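Local coordinates for transcriptional regulator, LacI family (Lactobacillus brevis, PDB 3JY6), which probably regulates transcription by binding DNA at cis-regulatory sites, as LacI-family repressors do, and carries a periplasmic-binding-protein-like domain, at residues A[23-26]-A[27-31]; A[88-91]-A[92-95]; A[170-173]-A[174-178]; A[204-208]-A[209-213]. All blocks are in the same frame, centred on the assembly; numbering follows the deposited sequence.

Contact 1. Residues A[23-26]-A[27-31]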
loop_
_atom_site.group_PDB
_atom_site.type_symbol
_atom_site.label_atom_id
_atom_site.label_comp_id
_atom_site.label_asym_id
_atom_site.label_seq_id
_atom_site.Cartn_x
_atom_site.Cartn_y
_atom_site.Cartn_z
ATOM N N THR A 23 2.246 0.630 -5.835
ATOM C CA THR A 23 2.527 1.968 -5.356
ATOM C C THR A 23 3.997 2.301 -5.459
ATOM O O THR A 23 4.332 3.442 -5.728
ATOM C CB THR A 23 2.041 2.160 -3.915
ATOM O OG1 THR A 23 2.574 1.124 -3.079
ATOM C CG2 THR A 23 0.528 2.130 -3.873
ATOM N N GLU A 24 4.867 1.312 -5.256
ATOM C CA GLU A 24 6.315 1.534 -5.360
ATOM C C GLU A 24 6.640 1.707 -6.830
ATOM O O GLU A 24 7.474 2.531 -7.203
ATOM C CB GLU A 24 7.139 0.338 -4.832
ATOM C CG GLU A 24 7.435 0.369 -3.350
ATOM C CD GLU A 24 8.286 1.563 -2.977
ATOM O OE1 GLU A 24 9.470 1.603 -3.373
ATOM O OE2 GLU A 24 7.774 2.481 -2.306
ATOM N N LEU A 25 6.010 0.879 -7.658
ATOM C CA LEU A 25 6.219 0.951 -9.098
ATOM C C LEU A 25 5.989 2.398 -9.496
ATOM O O LEU A 25 6.825 3.012 -10.160
ATOM C CB LEU A 25 5.217 0.067 -9.842
ATOM C CG LEU A 25 5.517 -0.125 -11.320
ATOM C CD1 LEU A 25 6.622 -1.146 -11.439
ATOM C CD2 LEU A 25 4.290 -0.618 -12.051
ATOM N N PHE A 26 4.847 2.933 -9.077
ATOM C CA PHE A 26 4.494 4.317 -9.373
ATOM C C PHE A 26 5.516 5.328 -8.855
ATOM O O PHE A 26 5.796 6.330 -9.520
ATOM C CB PHE A 26 3.133 4.667 -8.793
ATOM C CG PHE A 26 2.647 6.032 -9.190
ATOM C CD1 PHE A 26 2.305 6.315 -10.518
ATOM C CD2 PHE A 26 2.521 7.037 -8.237
ATOM C CE1 PHE A 26 1.837 7.589 -10.893
ATOM C CE2 PHE A 26 2.055 8.312 -8.597
ATOM C CZ PHE A 26 1.709 8.589 -9.933
ATOM N N LYS A 27 6.042 5.093 -7.654
ATOM C CA LYS A 27 7.053 5.988 -7.107
ATOM C C LYS A 27 8.277 5.998 -8.019
ATOM O O LYS A 27 8.894 7.036 -8.220
ATOM C CB LYS A 27 7.464 5.538 -5.705
ATOM C CG LYS A 27 6.517 5.979 -4.608
ATOM C CD LYS A 27 7.046 5.532 -3.252
ATOM C CE LYS A 27 6.055 5.818 -2.154
ATOM N NZ LYS A 27 5.828 7.276 -2.001
ATOM N N GLY A 28 8.628 4.834 -8.562
ATOM C CA GLY A 28 9.766 4.741 -9.463
ATOM C C GLY A 28 9.523 5.547 -10.731
ATOM O O GLY A 28 10.388 6.288 -11.193
ATOM N N ILE A 29 8.325 5.404 -11.283
ATOM C CA ILE A 29 7.929 6.104 -12.499
ATOM C C ILE A 29 7.946 7.619 -12.312
ATOM O O ILE A 29 8.385 8.352 -13.191
ATOM C CB ILE A 29 6.498 5.671 -12.928
ATOM C CG1 ILE A 29 6.536 4.241 -13.467
ATOM C CG2 ILE A 29 5.923 6.642 -13.969
ATOM C CD1 ILE A 29 5.174 3.633 -13.602
ATOM N N SER A 30 7.458 8.072 -11.158
ATOM C CA SER A 30 7.389 9.490 -10.853
ATOM C C SER A 30 8.736 10.163 -10.681
ATOM O O SER A 30 8.898 11.301 -11.107
ATOM C CB SER A 30 6.529 9.721 -9.609
ATOM O OG SER A 30 5.172 9.421 -9.886
ATOM N N SER A 31 9.705 9.481 -10.072
ATOM C CA SER A 31 11.023 10.088 -9.885
ATOM C C SER A 31 11.778 10.249 -11.209
ATOM O O SER A 31 12.560 11.189 -11.364
ATOM C CB SER A 31 11.881 9.275 -8.915
ATOM O OG SER A 31 12.398 8.122 -9.542
#

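Contact 2. Residues A[88-91]-A[92-95]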
loop_
_atom_site.group_PDB
_atom_site.type_symbol
_atom_site.label_atom_id
_atom_site.label_comp_id
_atom_site.label_asym_id
_atom_site.label_seq_id
_atom_site.Cartn_x
_atom_site.Cartn_y
_atom_site.Cartn_z
ATOM N N VAL A 88 3.266 3.276 -25.453
ATOM C CA VAL A 88 2.903 2.383 -24.360
ATOM C C VAL A 88 4.090 1.548 -23.910
ATOM O O VAL A 88 4.928 1.154 -24.726
ATOM C CB VAL A 88 1.789 1.392 -24.797
ATOM C CG1 VAL A 88 1.378 0.498 -23.632
ATOM C CG2 VAL A 88 0.570 2.163 -25.349
ATOM N N VAL A 89 4.165 1.287 -22.608
ATOM C CA VAL A 89 5.199 0.422 -22.050
ATOM C C VAL A 89 4.468 -0.451 -21.041
ATOM O O VAL A 89 3.672 0.052 -20.254
ATOM C CB VAL A 89 6.327 1.198 -21.308
ATOM C CG1 VAL A 89 7.313 0.211 -20.693
ATOM C CG2 VAL A 89 7.082 2.083 -22.262
ATOM N N SER A 90 4.722 -1.752 -21.074
ATOM C CA SER A 90 4.076 -2.671 -20.143
ATOM C C SER A 90 5.077 -3.118 -19.068
ATOM O O SER A 90 6.286 -3.166 -19.300
ATOM C CB SER A 90 3.525 -3.884 -20.903
ATOM O OG SER A 90 2.448 -4.475 -20.193
ATOM N N VAL A 91 4.569 -3.427 -17.887
ATOM C CA VAL A 91 5.429 -3.846 -16.790
ATOM C C VAL A 91 4.886 -5.034 -16.010
ATOM O O VAL A 91 3.678 -5.139 -15.770
ATOM C CB VAL A 91 5.655 -2.688 -15.780
ATOM C CG1 VAL A 91 6.655 -3.113 -14.703
ATOM C CG2 VAL A 91 6.145 -1.453 -16.511
ATOM N N ASP A 92 5.800 -5.928 -15.637
ATOM C CA ASP A 92 5.497 -7.106 -14.824
ATOM C C ASP A 92 4.464 -8.054 -15.427
ATOM O O ASP A 92 3.705 -8.679 -14.695
ATOM C CB ASP A 92 5.012 -6.643 -13.440
ATOM C CG ASP A 92 4.965 -7.772 -12.428
ATOM O OD1 ASP A 92 6.016 -8.398 -12.190
ATOM O OD2 ASP A 92 3.883 -8.042 -11.865
ATOM N N ARG A 93 4.453 -8.193 -16.748
ATOM C CA ARG A 93 3.456 -9.041 -17.385
ATOM C C ARG A 93 3.886 -10.347 -18.011
ATOM O O ARG A 93 3.083 -11.267 -18.108
ATOM C CB ARG A 93 2.682 -8.232 -18.428
ATOM C CG ARG A 93 1.508 -7.458 -17.851
ATOM C CD ARG A 93 0.402 -8.420 -17.467
ATOM N NE ARG A 93 0.058 -9.303 -18.582
ATOM C CZ ARG A 93 -0.685 -8.950 -19.629
ATOM N NH1 ARG A 93 -1.183 -7.720 -19.718
ATOM N NH2 ARG A 93 -0.919 -9.829 -20.597
ATOM N N GLU A 94 5.130 -10.446 -18.447
ATOM C CA GLU A 94 5.587 -11.673 -19.083
ATOM C C GLU A 94 4.612 -12.038 -20.209
ATOM O O GLU A 94 4.031 -13.122 -20.223
ATOM C CB GLU A 94 5.656 -12.823 -18.077
ATOM C CG GLU A 94 6.640 -13.920 -18.489
ATOM C CD GLU A 94 8.024 -13.714 -17.896
ATOM O OE1 GLU A 94 8.226 -14.072 -16.713
ATOM O OE2 GLU A 94 8.907 -13.185 -18.604
ATOM N N MET A 95 4.433 -11.103 -21.137
ATOM C CA MET A 95 3.555 -11.279 -22.295
ATOM C C MET A 95 4.438 -11.695 -23.472
ATOM O O MET A 95 5.482 -11.088 -23.700
ATOM C CB MET A 95 2.885 -9.945 -22.626
ATOM C CG MET A 95 1.550 -10.046 -23.344
ATOM S SD MET A 95 1.097 -8.491 -24.170
ATOM C CE MET A 95 1.504 -7.269 -22.939
#

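Contact 3. Residues A[170-173]-A[174-178]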
loop_
_atom_site.group_PDB
_atom_site.type_symbol
_atom_site.label_atom_id
_atom_site.label_comp_id
_atom_site.label_asym_id
_atom_site.label_seq_id
_atom_site.Cartn_x
_atom_site.Cartn_y
_atom_site.Cartn_z
ATOM N N GLN A 170 -6.357 -23.616 6.986
ATOM C CA GLN A 170 -6.408 -25.035 7.325
ATOM C C GLN A 170 -5.756 -25.937 6.285
ATOM O O GLN A 170 -5.093 -26.917 6.632
ATOM C CB GLN A 170 -7.861 -25.467 7.572
ATOM C CG GLN A 170 -8.454 -24.877 8.840
ATOM C CD GLN A 170 -7.814 -25.432 10.108
ATOM O OE1 GLN A 170 -8.044 -24.918 11.209
ATOM N NE2 GLN A 170 -7.020 -26.492 9.961
ATOM N N ARG A 171 -5.930 -25.615 5.011
ATOM C CA ARG A 171 -5.327 -26.424 3.960
ATOM C C ARG A 171 -3.797 -26.281 3.939
ATOM O O ARG A 171 -3.067 -27.266 3.809
ATOM C CB ARG A 171 -5.911 -26.030 2.606
ATOM C CG ARG A 171 -5.238 -26.693 1.406
ATOM C CD ARG A 171 -5.355 -28.219 1.418
ATOM N NE ARG A 171 -4.829 -28.792 0.177
ATOM C CZ ARG A 171 -4.872 -30.083 -0.135
ATOM N NH1 ARG A 171 -5.420 -30.952 0.708
ATOM N NH2 ARG A 171 -4.377 -30.502 -1.294
ATOM N N LEU A 172 -3.313 -25.050 4.066
ATOM C CA LEU A 172 -1.877 -24.790 4.057
ATOM C C LEU A 172 -1.211 -25.587 5.172
ATOM O O LEU A 172 -0.167 -26.203 4.975
ATOM C CB LEU A 172 -1.610 -23.292 4.261
ATOM C CG LEU A 172 -0.143 -22.835 4.308
ATOM C CD1 LEU A 172 0.491 -23.017 2.943
ATOM C CD2 LEU A 172 -0.078 -21.376 4.735
ATOM N N THR A 173 -1.836 -25.560 6.342
ATOM C CA THR A 173 -1.350 -26.276 7.507
ATOM C C THR A 173 -1.390 -27.778 7.257
ATOM O O THR A 173 -0.591 -28.530 7.810
ATOM C CB THR A 173 -2.210 -25.933 8.726
ATOM O OG1 THR A 173 -1.911 -24.595 9.149
ATOM C CG2 THR A 173 -1.961 -26.911 9.860
ATOM N N GLN A 174 -2.314 -28.211 6.408
ATOM C CA GLN A 174 -2.450 -29.627 6.091
ATOM C C GLN A 174 -1.314 -30.070 5.170
ATOM O O GLN A 174 -0.664 -31.096 5.404
ATOM C CB GLN A 174 -3.808 -29.879 5.427
ATOM C CG GLN A 174 -4.112 -31.331 5.138
ATOM C CD GLN A 174 -5.438 -31.496 4.431
ATOM O OE1 GLN A 174 -6.482 -31.073 4.934
ATOM N NE2 GLN A 174 -5.404 -32.107 3.249
ATOM N N LEU A 175 -1.062 -29.276 4.131
ATOM C CA LEU A 175 -0.014 -29.580 3.161
ATOM C C LEU A 175 1.393 -29.494 3.758
ATOM O O LEU A 175 2.266 -30.302 3.440
ATOM C CB LEU A 175 -0.120 -28.630 1.967
ATOM C CG LEU A 175 -1.287 -28.777 0.985
ATOM C CD1 LEU A 175 -1.334 -27.573 0.062
ATOM C CD2 LEU A 175 -1.118 -30.052 0.182
ATOM N N ILE A 176 1.614 -28.505 4.614
ATOM C CA ILE A 176 2.917 -28.325 5.249
ATOM C C ILE A 176 3.266 -29.492 6.173
ATOM O O ILE A 176 4.406 -29.948 6.235
ATOM C CB ILE A 176 2.946 -27.028 6.109
ATOM C CG1 ILE A 176 2.989 -25.797 5.206
ATOM C CG2 ILE A 176 4.158 -27.039 7.045
ATOM C CD1 ILE A 176 2.981 -24.491 5.976
ATOM N N THR A 177 2.254 -29.979 6.871
ATOM C CA THR A 177 2.419 -31.025 7.858
ATOM C C THR A 177 2.212 -32.490 7.452
ATOM O O THR A 177 2.283 -33.372 8.313
ATOM C CB THR A 177 1.487 -30.717 9.037
ATOM O OG1 THR A 177 1.964 -31.375 10.208
ATOM C CG2 THR A 177 0.069 -31.186 8.730
ATOM N N GLN A 178 1.983 -32.773 6.173
ATOM C CA GLN A 178 1.738 -34.160 5.779
ATOM C C GLN A 178 2.889 -35.141 5.978
ATOM O O GLN A 178 2.660 -36.286 6.360
ATOM C CB GLN A 178 1.224 -34.246 4.333
ATOM C CG GLN A 178 2.158 -33.730 3.267
ATOM C CD GLN A 178 1.573 -33.887 1.871
ATOM O OE1 GLN A 178 0.411 -34.272 1.714
ATOM N NE2 GLN A 178 2.371 -33.584 0.853
#

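Contact 4. Residues A[204-208]-A[209-213]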
loop_
_atom_site.group_PDB
_atom_site.type_symbol
_atom_site.label_atom_id
_atom_site.label_comp_id
_atom_site.label_asym_id
_atom_site.label_seq_id
_atom_site.Cartn_x
_atom_site.Cartn_y
_atom_site.Cartn_z
ATOM N N GLY A 204 4.267 -21.245 15.898
ATOM C CA GLY A 204 5.397 -22.153 15.992
ATOM C C GLY A 204 5.604 -23.110 14.831
ATOM O O GLY A 204 6.621 -23.810 14.765
ATOM N N LEU A 205 4.657 -23.149 13.899
ATOM C CA LEU A 205 4.790 -24.054 12.762
ATOM C C LEU A 205 6.058 -23.764 11.960
ATOM O O LEU A 205 6.829 -24.671 11.661
ATOM C CB LEU A 205 3.558 -23.966 11.860
ATOM C CG LEU A 205 3.521 -24.941 10.681
ATOM C CD1 LEU A 205 3.620 -26.385 11.159
ATOM C CD2 LEU A 205 2.234 -24.737 9.929
ATOM N N ILE A 206 6.265 -22.500 11.604
ATOM C CA ILE A 206 7.458 -22.108 10.859
ATOM C C ILE A 206 8.585 -21.918 11.877
ATOM O O ILE A 206 8.588 -20.935 12.622
ATOM C CB ILE A 206 7.216 -20.780 10.088
ATOM C CG1 ILE A 206 6.179 -21.004 8.975
ATOM C CG2 ILE A 206 8.522 -20.272 9.491
ATOM C CD1 ILE A 206 5.681 -19.729 8.323
ATOM N N ASP A 207 9.533 -22.857 11.917
ATOM C CA ASP A 207 10.638 -22.778 12.873
ATOM C C ASP A 207 12.048 -22.730 12.288
ATOM O O ASP A 207 13.023 -22.721 13.041
ATOM C CB ASP A 207 10.569 -23.934 13.889
ATOM C CG ASP A 207 10.588 -25.307 13.234
ATOM O OD1 ASP A 207 11.018 -25.426 12.069
ATOM O OD2 ASP A 207 10.179 -26.278 13.907
ATOM N N ASN A 208 12.161 -22.708 10.962
ATOM C CA ASN A 208 13.472 -22.645 10.321
ATOM C C ASN A 208 14.381 -23.826 10.626
ATOM O O ASN A 208 15.596 -23.678 10.652
ATOM C CB ASN A 208 14.178 -21.349 10.722
ATOM C CG ASN A 208 13.929 -20.227 9.742
ATOM O OD1 ASN A 208 12.881 -20.170 9.090
ATOM N ND2 ASN A 208 14.892 -19.317 9.637
ATOM N N GLN A 209 13.791 -24.993 10.855
ATOM C CA GLN A 209 14.554 -26.204 11.141
ATOM C C GLN A 209 13.906 -27.364 10.399
ATOM O O GLN A 209 14.589 -28.233 9.851
ATOM C CB GLN A 209 14.562 -26.483 12.643
ATOM C CG GLN A 209 15.213 -25.377 13.459
ATOM C CD GLN A 209 16.296 -25.896 14.367
ATOM O OE1 GLN A 209 16.034 -26.683 15.277
ATOM N NE2 GLN A 209 17.530 -25.461 14.126
ATOM N N THR A 210 12.578 -27.371 10.390
ATOM C CA THR A 210 11.832 -28.409 9.697
ATOM C C THR A 210 10.872 -27.756 8.694
ATOM O O THR A 210 10.512 -28.347 7.673
ATOM C CB THR A 210 11.059 -29.290 10.706
ATOM O OG1 THR A 210 10.304 -30.276 9.993
ATOM C CG2 THR A 210 10.126 -28.449 11.563
ATOM N N VAL A 211 10.489 -26.517 8.990
ATOM C CA VAL A 211 9.600 -25.743 8.131
ATOM C C VAL A 211 10.038 -24.283 8.063
ATOM O O VAL A 211 10.162 -23.616 9.089
ATOM C CB VAL A 211 8.159 -25.755 8.655
ATOM C CG1 VAL A 211 7.267 -24.930 7.727
ATOM C CG2 VAL A 211 7.660 -27.172 8.775
ATOM N N THR A 212 10.277 -23.784 6.857
ATOM C CA THR A 212 10.661 -22.386 6.691
ATOM C C THR A 212 9.691 -21.756 5.679
ATOM O O THR A 212 8.735 -22.396 5.258
ATOM C CB THR A 212 12.139 -22.248 6.209
ATOM O OG1 THR A 212 12.546 -20.883 6.332
ATOM C CG2 THR A 212 12.286 -22.674 4.760
ATOM N N ALA A 213 9.913 -20.507 5.294
ATOM C CA ALA A 213 9.005 -19.885 4.336
ATOM C C ALA A 213 9.663 -18.759 3.579
ATOM O O ALA A 213 10.534 -18.076 4.101
ATOM C CB ALA A 213 7.762 -19.364 5.041
#

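Contact 1. Residues A[23-26]-A[27-31]
S30 sits over one face of the F26 ring. Its OG lies 3.5 Å above the ring plane, offset toward the rim, and is 3.6 Å from F26 CE2. The F26 side chain leaves the helix with CG anti to the backbone N (chi1 -174°), and in this position a face of the ring meets S30 OG. S30 N donates to F26 O at 2.9 Å. E24 and K27 meet on the same stretch of helix. Their chains cross obliquely, and E24 OE2 comes to 3.3 Å from K27 CD, so the carboxylate touches the aliphatic part of the lysine. E24 OE2 and K27 NZ are 5.2 Å apart and do not pair. All of this lies on helix 20-34, the crossover helix of the beta-alpha-beta unit formed with strands 9-14 and 39-44. The lysine is extended up to CE, and the bend at chi4 turns NZ aside. NZ makes a salt bridge with D44 of the second subunit, so this side of the helix faces the dimer partner. On the inner side, L25 CG and I29 CD1 pack at 4.4 Å. I29 also touches V12 and I68 of the sheet. G28 N donates to E24 O at 2.9 Å.

Contact 2. Residues A[88-91]-A[92-95]
S90 meets R93 and M95 where strand 88-91 of the six-stranded parallel sheet runs out into the loop before strand 102-104. The backbone turns sharply here: D92 and E94 both have positive phi, with R93 between them. The turn brings the loop back alongside S90.

The contacts across it are van der Waals. S90 OG lies 3.9 Å from R93 CG and 4.0 Å from M95 CE, so the hydroxyl touches two carbon atoms from the loop. The methionine reaches it because its chain is extended to SD and then bends at chi3 (-44°), which turns the methyl back toward the strand. V91 and D92 cross at about a right angle, with V91 CG1 4.1 Å from D92 CB.

The polar groups are held from outside the turn. S90 OG hydrogen-bonds to L69 O on the adjacent strand. D92 OD1 accepts from Q234 NE2. The first bond ties the strand end to strand 66-70, and the second ties the start of the loop to the chain just after strand 231-233.

The arginine is bent at chi2 and chi3. Its CG stays near the turn, 3.8 Å from V91 O, while the guanidinium leads away and NH1 donates to S71 O.

Contact 3. Residues A[170-173]-A[174-178]
The last turns of helix 165-177 hold this contact, in the domain built on the four-stranded parallel sheet. One side of the helix packs on strands 152-158 and 125-131, where L172 and L175 both touch L156 and V127. R171 and L175 are one turn apart and cross at a slant. The leucine lies under one face of the guanidinium, with CD2 3.5 Å from its plane, offset toward the rim, and 3.6 Å from R171 NH2. The arginine bends at chi2 (62°) and is extended from there on, which lays the group along the leucine. Q174 comes to the edge of the same guanidinium, near its plane. The guanidinium and amide planes are 79° apart. As modelled, two donors, R171 NH1 and Q174 NE2, face each other at 2.8 Å, so the orientation of the amide is doubtful. On the buried side L172 CG meets I176 CD1 at 3.9 Å. L200 of helix 198-202 packs against both of these residues. The backbone bonds of this turn are L175 N to R171 O at 2.9 Å and I176 N to L172 O at 2.9 Å. Q174 N has only weak bonds, to Q170 O and R171 O. The contact thus divides by chemistry: L172 and I176 pack inward, while L175 serves both sides, its CD2 also lying against the charged guanidinium.

Contact 4. Residues A[204-208]-A[209-213]
D207 OD1 is the acceptor at the centre of this turn. T210 N donates to it at 3.0 Å in a nearly straight bond (170°), on the syn side of the carboxylate. Q209 N donates at 3.1 Å from above the plane, on the same face, and this bond closes an Asx turn. A weak third bond comes from V211 N. With chi1 at 58°, CG stands over the backbone, and the carboxylate turns toward the N-H groups of the turn. T210 CG2 also touches it, 3.2 Å from OD2. Around this, the chain doubles back on itself: N208 N donates to V211 O at 2.9 Å, and D207 N reaches the same oxygen weakly. N208 OD1 accepts from T212 OG1 at 2.9 Å, with the hydroxyl above the amide plane. Further out lie apolar contacts. I206 CD1 packs on A213 CB at 3.9 Å, and I206 touches L200 and I201 of helix 198-202. T212 pairs by its backbone with T183 and A185, which joins strand 211-215 to strand 183-187. The loop leads from helix 198-202 into the strand. Two firm N-H bonds and a weak third on one carboxylate oxygen would probably favour a negative charge on D207.

How the contacts relate
The four contacts follow one another in series. None nests within or crosses another, and each closes only a turn of its own. Contact 1 lies on the crossover helix 20-34. Contact 2 comes later, at the end of strand 88-91 of the six-stranded sheet that this helix packs on. The two touch through L25 CD1 and V91 CG1, 3.8 Å apart. The chain then reaches the four-stranded sheet. Contact 3 lies toward the C-terminal part of helix 165-177, and contact 4 leads into edge strand 211-215. I176 CG2 meets V211 CG1 at 3.8 Å, joining that helix to that strand. Contacts 1 and 3, one with each sheet, have centres about 37 Å apart.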